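Local coordinates for protein fiber (Human adenovirus 26, PDB 6FJN) that probably attaches the virion to host-cell receptors during entry, through the trimeric knob domain at the end of the fiber, at residues L24-T29 / D80-R85; D58-L63 / N145-N150; L63-D66 / I70-P73. All blocks are in the same frame, centred on the assembly; numbering follows the deposited sequence.

Interaction 1. Residues L24-T29 / D80-R85; sequences LTLTLT and DYWNYR
Leu26 and Leu28 of strand 22-31 face Trp82, the residue just ahead of strand 83-86, across a gap of 8.9 Å between Leu26 CA and Trp82 CA, too wide for the two backbones to pair. Strand 3-5 lies between the two strands in this sheet of the knob's antiparallel beta-sandwich, and the indole, which packs on Leu4 of that strand, bridges the gap. With CG anti to the backbone N (chi1 172°), the Trp82 side chain leaves its own segment and brings the six-membered part of the ring to the leucines. The far corner of that ring, CH2, meets both of them. Leu28 CD1 sits 3.7 Å from Trp82 CH2, in the ring plane and at its edge, and the two side chains cross at about a right angle. The same methyl carbon, Leu28 CD1, is 3.9 Å from Trp82 CZ2, so it follows the rim from one carbon to the next. Leu26 comes in on a slant: its CD2 is 3.8 Å from Trp82 CH2 and equally far from Trp82 CZ3. Because Leu26 has its CG anti to the backbone N (chi1 178°) while Leu28 holds its CG beside its own backbone N (chi1 -59°), the two branched ends reach the same corner by different routes. Val39 and Val35 of the neighbouring strand 34-43 pack beside Leu26 and Leu28 respectively. The threonines of the strand look the other way, toward the trimer interface, where Thr25 OG1 and Thr29 OG1 hydrogen-bond Arg121 and Gln34 of the second subunit. No hydrogen bond joins the two segments, and all three touching residues are buried; the contact therefore rests on dispersion and the exclusion of water, with the CH2 corner of the indole against one methyl group of each leucine.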
loop_
_atom_site.group_PDB
_atom_site.type_symbol
_atom_site.label_atom_id
_atom_site.label_comp_id
_atom_site.label_asym_id
_atom_site.label_seq_id
_atom_site.Cartn_x
_atom_site.Cartn_y
_atom_site.Cartn_z
ATOM N N LEU A 24 -3.518 -12.241 15.564
ATOM C CA LEU A 24 -2.781 -11.418 14.600
ATOM C C LEU A 24 -2.760 -12.151 13.287
ATOM O O LEU A 24 -2.253 -13.281 13.219
ATOM C CB LEU A 24 -1.348 -11.219 15.092
ATOM C CG LEU A 24 -0.497 -10.291 14.210
ATOM C CD1 LEU A 24 -0.908 -8.842 14.339
ATOM C CD2 LEU A 24 1.001 -10.441 14.503
ATOM N N THR A 25 -3.328 -11.558 12.229
ATOM C CA THR A 25 -3.211 -12.116 10.897
ATOM C C THR A 25 -2.090 -11.384 10.207
ATOM O O THR A 25 -2.208 -10.189 9.981
ATOM C CB THR A 25 -4.508 -12.023 10.101
ATOM O OG1 THR A 25 -5.568 -12.606 10.850
ATOM C CG2 THR A 25 -4.400 -12.743 8.763
ATOM N N LEU A 26 -0.986 -12.063 9.918
ATOM C CA LEU A 26 0.175 -11.412 9.331
ATOM C C LEU A 26 0.732 -12.304 8.247
ATOM O O LEU A 26 1.023 -13.477 8.510
ATOM C CB LEU A 26 1.255 -11.097 10.384
ATOM C CG LEU A 26 2.526 -10.451 9.838
ATOM C CD1 LEU A 26 2.264 -9.109 9.238
ATOM C CD2 LEU A 26 3.548 -10.373 10.978
ATOM N N THR A 27 0.959 -11.724 7.065
ATOM C CA THR A 27 1.568 -12.414 5.951
ATOM C C THR A 27 2.685 -11.554 5.411
ATOM O O THR A 27 2.467 -10.360 5.127
ATOM C CB THR A 27 0.507 -12.642 4.854
ATOM O OG1 THR A 27 -0.613 -13.344 5.394
ATOM C CG2 THR A 27 1.028 -13.454 3.683
ATOM N N LEU A 28 3.868 -12.147 5.273
ATOM C CA LEU A 28 5.043 -11.475 4.742
ATOM C C LEU A 28 5.450 -12.238 3.487
ATOM O O LEU A 28 5.858 -13.413 3.571
ATOM C CB LEU A 28 6.165 -11.489 5.770
ATOM C CG LEU A 28 5.893 -10.849 7.110
ATOM C CD1 LEU A 28 7.104 -11.007 8.019
ATOM C CD2 LEU A 28 5.476 -9.402 6.995
ATOM N N THR A 29 5.336 -11.590 2.317
ATOM C CA THR A 29 5.661 -12.226 1.059
ATOM C C THR A 29 6.913 -11.581 0.478
ATOM O O THR A 29 6.942 -10.349 0.270
ATOM C CB THR A 29 4.503 -12.108 0.074
ATOM O OG1 THR A 29 3.344 -12.767 0.634
ATOM C CG2 THR A 29 4.896 -12.717 -1.274
ATOM N N ASP A 80 4.107 -20.977 17.609
ATOM C CA ASP A 80 3.533 -22.241 17.149
ATOM C C ASP A 80 3.014 -22.341 15.674
ATOM O O ASP A 80 3.309 -23.382 15.005
ATOM C CB ASP A 80 2.366 -22.640 18.050
ATOM C CG ASP A 80 2.779 -22.833 19.477
ATOM O OD1 ASP A 80 3.973 -22.984 19.740
ATOM O OD2 ASP A 80 1.910 -22.787 20.344
ATOM N N TYR A 81 2.338 -21.318 15.163
ATOM C CA TYR A 81 1.814 -21.349 13.791
ATOM C C TYR A 81 2.369 -20.167 12.980
ATOM O O TYR A 81 1.666 -19.616 12.088
ATOM C CB TYR A 81 0.269 -21.375 13.844
ATOM C CG TYR A 81 -0.185 -22.679 14.442
ATOM C CD1 TYR A 81 -0.117 -23.862 13.710
ATOM C CD2 TYR A 81 -0.593 -22.763 15.785
ATOM C CE1 TYR A 81 -0.510 -25.064 14.267
ATOM C CE2 TYR A 81 -0.976 -23.970 16.354
ATOM C CZ TYR A 81 -0.925 -25.112 15.595
ATOM O OH TYR A 81 -1.304 -26.302 16.162
ATOM N N TRP A 82 3.561 -19.657 13.372
ATOM C CA TRP A 82 4.305 -18.622 12.625
ATOM C C TRP A 82 5.389 -19.364 11.931
ATOM O O TRP A 82 6.317 -19.916 12.577
ATOM C CB TRP A 82 4.967 -17.603 13.538
ATOM C CG TRP A 82 5.885 -16.655 12.780
ATOM C CD1 TRP A 82 7.249 -16.631 12.827
ATOM C CD2 TRP A 82 5.487 -15.640 11.869
ATOM N NE1 TRP A 82 7.722 -15.643 12.015
ATOM C CE2 TRP A 82 6.667 -14.997 11.420
ATOM C CE3 TRP A 82 4.249 -15.157 11.412
ATOM C CZ2 TRP A 82 6.624 -13.933 10.534
ATOM C CZ3 TRP A 82 4.227 -14.099 10.523
ATOM C CH2 TRP A 82 5.404 -13.515 10.091
ATOM N N ASN A 83 5.240 -19.530 10.636
ATOM C CA ASN A 83 6.262 -20.222 9.861
ATOM C C ASN A 83 5.995 -20.032 8.353
ATOM O O ASN A 83 5.100 -19.270 7.935
ATOM C CB ASN A 83 6.460 -21.685 10.256
ATOM C CG ASN A 83 7.750 -22.259 9.666
ATOM O OD1 ASN A 83 7.681 -23.005 8.730
ATOM N ND2 ASN A 83 8.907 -21.688 10.040
ATOM N N TYR A 84 6.874 -20.634 7.552
ATOM C CA TYR A 84 6.713 -20.638 6.123
ATOM C C TYR A 84 5.401 -21.257 5.696
ATOM O O TYR A 84 4.998 -22.279 6.309
ATOM C CB TYR A 84 7.904 -21.359 5.504
ATOM C CG TYR A 84 9.176 -20.565 5.520
ATOM C CD1 TYR A 84 9.363 -19.575 4.580
ATOM C CD2 TYR A 84 10.194 -20.762 6.468
ATOM C CE1 TYR A 84 10.526 -18.805 4.552
ATOM C CE2 TYR A 84 11.376 -19.993 6.437
ATOM C CZ TYR A 84 11.543 -19.025 5.472
ATOM O OH TYR A 84 12.695 -18.246 5.421
ATOM N N ARG A 85 4.766 -20.740 4.646
ATOM C CA ARG A 85 3.453 -21.221 4.150
ATOM C C ARG A 85 3.603 -22.640 3.571
ATOM O O ARG A 85 4.643 -22.989 2.971
ATOM C CB ARG A 85 2.782 -20.272 3.099
ATOM C CG ARG A 85 1.451 -20.777 2.492
ATOM C CD ARG A 85 0.597 -19.808 1.651
ATOM N NE ARG A 85 -0.743 -20.375 1.373
ATOM C CZ ARG A 85 -1.691 -19.888 0.561
ATOM N NH1 ARG A 85 -1.500 -18.800 -0.158
ATOM N NH2 ARG A 85 -2.860 -20.535 0.433
#

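Interaction 2. Residues D58-L63 / N145-N150; sequences DVKISL and NQETEN
Lys60 and Glu147 form a surface salt bridge in the knob's antiparallel beta-sandwich, between strand 58-65 at the margin of its sheet and the loop joining strands 137-144 and 154-161. The tight part is the ion pair. Lys60 runs out fully extended, while Glu147 bends at chi2 (-59°) and approaches from the opposite direction. The ammonium NZ of Lys60 donates to Glu147 OE2 at 2.8 Å, on the syn side of the carboxylate and 27° out of its plane. Lys60 CE also closes to 3.2 Å of Glu147 OE2, whereas Glu147 OE1 stays 3.5 Å from Lys60 NZ, so the pairing is one-sided. Glu147 is also bonded through its backbone: its N donates to Ser155 OG and its O accepts from Lys110 NZ.

On the looser side a water replaces direct contact. The exposed Glu149 swings toward the strand, yet its OE1 remains 6.8 Å from Lys60 NZ, where the opposite charges could still attract at a distance. The water ties Ser62 to both acids, bridging two carboxylates whose like charges it probably screens in part. It accepts from Ser62 OG at 2.8 Å and gives one proton to Glu147 OE1 at 2.7 Å and the other to Glu149 OE1 at 2.6 Å.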
loop_
_atom_site.group_PDB
_atom_site.type_symbol
_atom_site.label_atom_id
_atom_site.label_comp_id
_atom_site.label_asym_id
_atom_site.label_seq_id
_atom_site.Cartn_x
_atom_site.Cartn_y
_atom_site.Cartn_z
ATOM N N ASP A 58 -4.082 2.336 23.162
ATOM C CA ASP A 58 -2.739 2.224 22.613
ATOM C C ASP A 58 -2.305 0.823 22.915
ATOM O O ASP A 58 -2.291 0.449 24.115
ATOM C CB ASP A 58 -1.790 3.272 23.251
ATOM C CG ASP A 58 -0.408 3.269 22.599
ATOM O OD1 ASP A 58 -0.324 3.587 21.405
ATOM O OD2 ASP A 58 0.577 2.957 23.312
ATOM N N VAL A 59 -2.125 -0.015 21.853
ATOM C CA VAL A 59 -1.752 -1.482 21.907
ATOM C C VAL A 59 -0.544 -1.785 21.019
ATOM O O VAL A 59 -0.636 -1.601 19.766
ATOM C CB VAL A 59 -2.886 -2.455 21.498
ATOM C CG1 VAL A 59 -2.382 -3.895 21.673
ATOM C CG2 VAL A 59 -4.105 -2.204 22.377
ATOM N N LYS A 60 0.540 -2.295 21.626
ATOM C CA LYS A 60 1.717 -2.584 20.843
ATOM C C LYS A 60 1.932 -4.089 20.746
ATOM O O LYS A 60 2.065 -4.795 21.794
ATOM C CB LYS A 60 2.909 -1.945 21.540
ATOM C CG LYS A 60 4.258 -2.115 20.871
ATOM C CD LYS A 60 5.360 -1.472 21.715
ATOM C CE LYS A 60 6.695 -1.664 21.031
ATOM N NZ LYS A 60 7.660 -0.840 21.757
ATOM N N ILE A 61 2.030 -4.591 19.551
ATOM C CA ILE A 61 2.325 -6.004 19.252
ATOM C C ILE A 61 3.748 -6.089 18.783
ATOM O O ILE A 61 4.123 -5.466 17.772
ATOM C CB ILE A 61 1.389 -6.509 18.145
ATOM C CG1 ILE A 61 -0.084 -6.318 18.492
ATOM C CG2 ILE A 61 1.710 -7.960 17.777
ATOM C CD1 ILE A 61 -0.489 -6.906 19.813
ATOM N N SER A 62 4.587 -6.838 19.488
ATOM C CA SER A 62 6.002 -6.910 19.174
ATOM C C SER A 62 6.409 -8.264 18.604
ATOM O O SER A 62 6.172 -9.296 19.240
ATOM C CB SER A 62 6.832 -6.729 20.417
ATOM O OG SER A 62 6.618 -5.416 20.926
ATOM N N LEU A 63 7.031 -8.254 17.418
ATOM C CA LEU A 63 7.702 -9.429 16.854
ATOM C C LEU A 63 9.198 -9.155 16.942
ATOM O O LEU A 63 9.706 -8.226 16.301
ATOM C CB LEU A 63 7.298 -9.698 15.419
ATOM C CG LEU A 63 5.909 -10.317 15.196
ATOM C CD1 LEU A 63 4.745 -9.499 15.726
ATOM C CD2 LEU A 63 5.722 -10.637 13.735
ATOM N N ASN A 145 12.942 -2.602 13.386
ATOM C CA ASN A 145 14.231 -2.678 14.084
ATOM C C ASN A 145 14.413 -1.666 15.197
ATOM O O ASN A 145 15.522 -1.332 15.557
ATOM C CB ASN A 145 15.418 -2.648 13.113
ATOM C CG ASN A 145 15.416 -3.779 12.130
ATOM O OD1 ASN A 145 16.025 -3.613 11.005
ATOM N ND2 ASN A 145 14.828 -4.882 12.428
ATOM N N GLN A 146 13.302 -1.201 15.775
ATOM C CA GLN A 146 13.387 -0.206 16.842
ATOM C C GLN A 146 13.381 -0.806 18.233
ATOM O O GLN A 146 13.594 -0.084 19.202
ATOM C CB GLN A 146 12.304 0.868 16.688
ATOM C CG GLN A 146 12.400 1.594 15.340
ATOM C CD GLN A 146 13.794 2.119 15.099
ATOM O OE1 GLN A 146 14.279 2.987 15.852
ATOM N NE2 GLN A 146 14.508 1.535 14.182
ATOM N N GLU A 147 13.200 -2.119 18.377
ATOM C CA GLU A 147 13.277 -2.772 19.656
ATOM C C GLU A 147 14.701 -3.208 19.960
ATOM O O GLU A 147 15.445 -3.602 19.093
ATOM C CB GLU A 147 12.382 -4.002 19.694
ATOM C CG GLU A 147 10.903 -3.651 19.444
ATOM C CD GLU A 147 10.364 -2.674 20.461
ATOM O OE1 GLU A 147 10.428 -2.981 21.677
ATOM O OE2 GLU A 147 9.787 -1.643 20.086
ATOM N N THR A 148 15.036 -3.156 21.246
ATOM C CA THR A 148 16.252 -3.783 21.753
ATOM C C THR A 148 15.941 -4.918 22.800
ATOM O O THR A 148 16.888 -5.608 23.205
ATOM C CB THR A 148 17.160 -2.728 22.385
ATOM O OG1 THR A 148 16.385 -2.014 23.335
ATOM C CG2 THR A 148 17.651 -1.768 21.319
ATOM N N GLU A 149 14.652 -5.112 23.153
ATOM C CA GLU A 149 14.159 -6.112 24.157
ATOM C C GLU A 149 14.910 -7.424 23.900
ATOM O O GLU A 149 14.970 -7.916 22.743
ATOM C CB GLU A 149 12.606 -6.308 24.060
ATOM C CG GLU A 149 11.979 -7.226 25.126
ATOM C CD GLU A 149 10.455 -7.371 25.146
ATOM O OE1 GLU A 149 9.717 -6.801 24.324
ATOM O OE2 GLU A 149 9.962 -8.127 26.028
ATOM N N ASN A 150 15.458 -8.010 24.962
ATOM C CA ASN A 150 15.926 -9.386 24.949
ATOM C C ASN A 150 16.993 -9.765 23.911
ATOM O O ASN A 150 17.081 -10.891 23.442
ATOM C CB ASN A 150 14.700 -10.321 24.939
ATOM C CG ASN A 150 13.920 -10.304 26.295
ATOM O OD1 ASN A 150 14.381 -9.760 27.295
ATOM N ND2 ASN A 150 12.764 -10.897 26.304
HETATM O O HOH W 1 8.980 -5.178 22.368
#

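Interaction 3. Residues L63-D66 / I70-P73; sequences LLFD and ILLP
Leu71 CD1 tucks against the side chains of Leu63 and Phe65, the apolar centre of a short hairpin-like antiparallel turn-back, held by a single beta bridge, at the end of strand 58-65 in the beta-sandwich. This methyl group lies 3.7 Å from Phe65 CE1, slanted to the ring, and 3.9 Å from Leu63 CB. Leu24 and Leu26 of the facing sheet also pack on Leu63, so this side of the hairpin is turned to the interior of the sandwich. On the reverse side Leu72 CG rests 3.9 Å from Leu64 CB, and Leu72 CD2 extends toward Asp66. Between these two faces run the bridged backbones. Phe65 and Leu71 are the non-hydrogen-bonded pair, their CA atoms 4.4 Å apart, with a bond on either side. Leu72 N donates to Leu64 O at 2.8 Å, almost straight at 174°, and Asp66 N donates to Ile70 O at 2.9 Å. CA-H...O contacts from Leu71 CA to Leu64 O and from Phe65 CA to Ile70 O lie alongside, giving each carbonyl oxygen a second, softer partner.

The outer end is polar. Asp66 places CG between its backbone N and carbonyl carbon (chi1 68°), which brings the carboxylate beside Ile70, the two side chains pointing the same way. Asp66 OD1 accepts from both Asn68 N, closing an Asx turn, and Ile70 N, so one oxygen holds two backbone N-H groups and ties the connecting residues to the strand end. Leu71 O accepts from Lys79 NZ, and a water lies 2.7 Å from Asp66 OD2, within hydrogen-bonding distance, and more weakly near Leu71 O. Ile70 N donates to Asp66 OD1 at 3.0 Å, from above the carboxylate plane, 55° out of it.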
loop_
_atom_site.group_PDB
_atom_site.type_symbol
_atom_site.label_atom_id
_atom_site.label_comp_id
_atom_site.label_asym_id
_atom_site.label_seq_id
_atom_site.Cartn_x
_atom_site.Cartn_y
_atom_site.Cartn_z
ATOM N N LEU A 63 7.031 -8.254 17.418
ATOM C CA LEU A 63 7.702 -9.429 16.854
ATOM C C LEU A 63 9.198 -9.155 16.942
ATOM O O LEU A 63 9.706 -8.226 16.301
ATOM C CB LEU A 63 7.298 -9.698 15.419
ATOM C CG LEU A 63 5.909 -10.317 15.196
ATOM C CD1 LEU A 63 4.745 -9.499 15.726
ATOM C CD2 LEU A 63 5.722 -10.637 13.735
ATOM N N LEU A 64 9.883 -9.949 17.759
ATOM C CA LEU A 64 11.324 -9.817 17.952
ATOM C C LEU A 64 11.982 -11.024 17.319
ATOM O O LEU A 64 11.483 -12.152 17.483
ATOM C CB LEU A 64 11.627 -9.849 19.451
ATOM C CG LEU A 64 10.840 -8.854 20.308
ATOM C CD1 LEU A 64 11.252 -9.024 21.785
ATOM C CD2 LEU A 64 11.053 -7.429 19.865
ATOM N N PHE A 65 13.085 -10.815 16.584
ATOM C CA PHE A 65 13.726 -11.904 15.867
ATOM C C PHE A 65 15.185 -11.994 16.244
ATOM O O PHE A 65 15.857 -10.950 16.489
ATOM C CB PHE A 65 13.622 -11.727 14.352
ATOM C CG PHE A 65 12.207 -11.585 13.842
ATOM C CD1 PHE A 65 11.441 -12.722 13.538
ATOM C CD2 PHE A 65 11.635 -10.326 13.689
ATOM C CE1 PHE A 65 10.155 -12.604 13.063
ATOM C CE2 PHE A 65 10.335 -10.216 13.170
ATOM C CZ PHE A 65 9.619 -11.348 12.885
ATOM N N ASP A 66 15.709 -13.213 16.198
ATOM C CA ASP A 66 17.144 -13.427 16.396
ATOM C C ASP A 66 17.904 -13.224 15.103
ATOM O O ASP A 66 17.351 -12.846 14.069
ATOM C CB ASP A 66 17.350 -14.811 17.041
ATOM C CG ASP A 66 17.005 -15.985 16.175
ATOM O OD1 ASP A 66 17.037 -15.846 14.923
ATOM O OD2 ASP A 66 16.713 -17.072 16.741
ATOM N N ILE A 70 14.500 -15.757 13.290
ATOM C CA ILE A 70 13.536 -16.628 13.950
ATOM C C ILE A 70 12.932 -15.873 15.131
ATOM O O ILE A 70 13.659 -15.205 15.899
ATOM C CB ILE A 70 14.242 -17.949 14.318
ATOM C CG1 ILE A 70 14.650 -18.662 13.005
ATOM C CG2 ILE A 70 13.391 -18.776 15.224
ATOM C CD1 ILE A 70 15.220 -20.008 13.022
ATOM N N LEU A 71 11.630 -16.003 15.298
ATOM C CA LEU A 71 10.914 -15.306 16.305
ATOM C C LEU A 71 11.339 -15.700 17.706
ATOM O O LEU A 71 11.450 -16.881 17.994
ATOM C CB LEU A 71 9.442 -15.641 16.097
ATOM C CG LEU A 71 8.379 -14.774 16.741
ATOM C CD1 LEU A 71 8.327 -13.350 16.224
ATOM C CD2 LEU A 71 7.021 -15.444 16.627
ATOM N N LEU A 72 11.619 -14.708 18.531
ATOM C CA LEU A 72 11.922 -14.958 19.941
ATOM C C LEU A 72 10.671 -15.272 20.727
ATOM O O LEU A 72 9.630 -14.677 20.498
ATOM C CB LEU A 72 12.530 -13.723 20.652
ATOM C CG LEU A 72 13.735 -13.023 20.136
ATOM C CD1 LEU A 72 14.347 -12.081 21.163
ATOM C CD2 LEU A 72 14.563 -14.078 19.576
ATOM N N PRO A 73 10.757 -16.167 21.718
ATOM C CA PRO A 73 9.596 -16.500 22.556
ATOM C C PRO A 73 9.060 -15.306 23.335
ATOM O O PRO A 73 7.844 -15.255 23.635
ATOM C CB PRO A 73 10.124 -17.580 23.509
ATOM C CG PRO A 73 11.466 -17.808 23.181
ATOM C CD PRO A 73 11.938 -17.006 22.030
HETATM O O HOH W 2 14.585 -17.209 18.421
#

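Overall arrangement
Strand 58-65 carries interactions 2 and 3, which share Leu63 and have centres about 10 Å apart; interaction 1 lies on the facing sheet, its centre about 13 Å from that of interaction 3 and 17 Å from that of interaction 2. Along the chain the segments run 24-29, 58-63, 63-66, 70-73, 80-85 and 145-150, so interaction 3 falls within the span of interaction 1, while interactions 1 and 2 interlock. The sandwich core joins them: Leu63 CD2 is 3.5 Å from Leu26 CD2, and Phe65 CE1 is 4.0 Å from Trp82 NE1. One strand thus connects the buried core with a water-bridged surface loop of the knob.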